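Long-range contact in geranyltranstransferase (Pseudomonas aeruginosa, PDB 3ZCD), which probably catalyses the chain elongation of allylic diphosphates with isopentenyl diphosphate to form farnesyl diphosphate, as a farnesyl pyrophosphate synthase: residues A17-F22 and A35-V40. Sequence-based numbering, arbitrary orientation.
Sequences ALDALF and AMRYSV
Phe-22 and Arg-37 meet where helix 4-19 runs into a type I beta turn, Asp-19 to Phe-22, beside helix 30-40 in the all-helical fold of the polyprenyl synthetases. The tightly packed side is apolar. A CH-pi contact is supported by Arg-37 CA, which stands 4.1 Å from the Phe-22 ring centroid and 18° off the ring normal. With CB already pointing toward helix 30-40, Phe-22 CG lies anti to its carbonyl carbon, and the ring meets Met-36 and Val-40: Phe-22 CD1 reaches Met-36 CB at 4.0 Å and Phe-22 CZ reaches Val-40 CB at 3.7 Å. Farther along, Leu-18 CD1 touches Val-40 CG1 at 3.9 Å, the two side chains crossing at about a right angle. Leu-117 of helix 107-126 packs on both Phe-22 and Val-40, and Ala-78 of helix 67-85 also touches Val-40, consistent with burial of this side.

The other side is polar and partly exposed. The Arg-37 chain leaves with CG anti to its backbone N (chi1 -176°) and bends at chi3, laying one guanidinium face over Phe-22 CB. A salt bridge is assigned between Arg-37 NH1 and Asp-19 OD1, near the guanidinium edge, but at 2.3 Å the separation is very short and its exact geometry doubtful; the carboxylate and guanidinium planes are steeply inclined to each other. Arg-37 NH2 gives a weak, bent hydrogen bond to Asp-19 O (3.0 Å, 129° at the hydrogen). Finally, a water near the guanidinium plane accepts from Arg-37 NE at 3.3 Å and donates to Phe-22 O at 2.9 Å.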
# COMPACT_ATOMS: atom_id res chain seq x y z
N ALA A 17 -12.98 -5.91 -14.48
CA ALA A 17 -11.79 -6.43 -13.77
C ALA A 17 -11.82 -6.09 -12.28
O ALA A 17 -11.53 -6.93 -11.44
CB ALA A 17 -10.52 -5.94 -14.41
N LEU A 18 -12.16 -4.85 -11.96
CA LEU A 18 -12.25 -4.42 -10.58
C LEU A 18 -13.34 -5.18 -9.79
O LEU A 18 -13.12 -5.60 -8.66
CB LEU A 18 -12.52 -2.92 -10.49
CG LEU A 18 -11.42 -1.93 -10.88
CD1 LEU A 18 -11.97 -0.51 -11.07
CD2 LEU A 18 -10.35 -1.95 -9.81
N ASP A 19 -14.52 -5.29 -10.38
CA ASP A 19 -15.67 -5.95 -9.74
C ASP A 19 -15.27 -7.33 -9.20
O ASP A 19 -15.67 -7.72 -8.11
CB ASP A 19 -16.80 -6.08 -10.75
CG ASP A 19 -18.13 -6.42 -10.13
OD1 ASP A 19 -18.79 -5.54 -9.51
OD2 ASP A 19 -18.56 -7.59 -10.29
N ALA A 20 -14.45 -8.04 -9.97
CA ALA A 20 -13.99 -9.39 -9.60
C ALA A 20 -13.11 -9.45 -8.35
O ALA A 20 -12.88 -10.52 -7.82
CB ALA A 20 -13.23 -10.02 -10.76
N LEU A 21 -12.60 -8.31 -7.91
CA LEU A 21 -11.65 -8.25 -6.81
C LEU A 21 -12.31 -8.10 -5.45
O LEU A 21 -11.62 -8.11 -4.44
CB LEU A 21 -10.70 -7.07 -7.01
CG LEU A 21 -9.92 -6.97 -8.31
CD1 LEU A 21 -9.11 -5.71 -8.36
CD2 LEU A 21 -9.03 -8.22 -8.41
N PHE A 22 -13.63 -7.89 -5.41
CA PHE A 22 -14.30 -7.57 -4.13
C PHE A 22 -15.11 -8.72 -3.51
O PHE A 22 -16.05 -8.47 -2.75
CB PHE A 22 -15.12 -6.26 -4.26
CG PHE A 22 -14.30 -5.13 -4.75
CD1 PHE A 22 -13.14 -4.75 -4.07
CD2 PHE A 22 -14.61 -4.46 -5.94
CE1 PHE A 22 -12.35 -3.72 -4.53
CE2 PHE A 22 -13.82 -3.43 -6.39
CZ PHE A 22 -12.70 -3.05 -5.69
N ALA A 35 -17.62 -2.37 1.86
CA ALA A 35 -17.08 -1.01 1.93
C ALA A 35 -16.00 -0.73 0.88
O ALA A 35 -15.89 0.33 0.33
CB ALA A 35 -16.58 -0.71 3.33
N MET A 36 -15.20 -1.76 0.59
CA MET A 36 -14.21 -1.65 -0.47
C MET A 36 -14.88 -1.48 -1.83
O MET A 36 -14.52 -0.62 -2.58
CB MET A 36 -13.31 -2.91 -0.52
CG MET A 36 -12.44 -3.04 0.72
SD MET A 36 -11.67 -4.69 0.76
CE MET A 36 -10.49 -4.64 -0.62
N ARG A 37 -15.89 -2.30 -2.11
CA ARG A 37 -16.64 -2.20 -3.35
C ARG A 37 -17.35 -0.84 -3.47
O ARG A 37 -17.33 -0.20 -4.53
CB ARG A 37 -17.67 -3.33 -3.42
CG ARG A 37 -18.43 -3.37 -4.70
CD ARG A 37 -19.54 -4.42 -4.70
NE ARG A 37 -18.99 -5.75 -4.95
CZ ARG A 37 -18.59 -6.18 -6.15
NH1 ARG A 37 -18.69 -5.38 -7.22
NH2 ARG A 37 -18.08 -7.41 -6.29
N TYR A 38 -17.96 -0.45 -2.36
CA TYR A 38 -18.68 0.83 -2.31
C TYR A 38 -17.79 1.99 -2.67
O TYR A 38 -18.17 2.94 -3.34
CB TYR A 38 -19.27 1.05 -0.92
CG TYR A 38 -20.07 2.34 -0.81
CD1 TYR A 38 -21.40 2.35 -1.15
CD2 TYR A 38 -19.50 3.52 -0.32
CE1 TYR A 38 -22.12 3.51 -1.01
CE2 TYR A 38 -20.23 4.72 -0.19
CZ TYR A 38 -21.54 4.66 -0.56
OH TYR A 38 -22.25 5.86 -0.44
N SER A 39 -16.53 1.91 -2.22
CA SER A 39 -15.56 2.95 -2.42
C SER A 39 -14.95 3.01 -3.85
O SER A 39 -14.30 3.98 -4.18
CB SER A 39 -14.39 2.76 -1.41
OG SER A 39 -14.79 2.81 -0.04
N VAL A 40 -15.11 1.94 -4.63
CA VAL A 40 -14.49 1.81 -5.96
C VAL A 40 -15.57 1.83 -7.08
O VAL A 40 -15.40 2.51 -8.11
CB VAL A 40 -13.60 0.52 -6.04
CG1 VAL A 40 -13.06 0.38 -7.45
CG2 VAL A 40 -12.47 0.64 -5.03
O HOH W 1 -18.47 -7.02 -1.96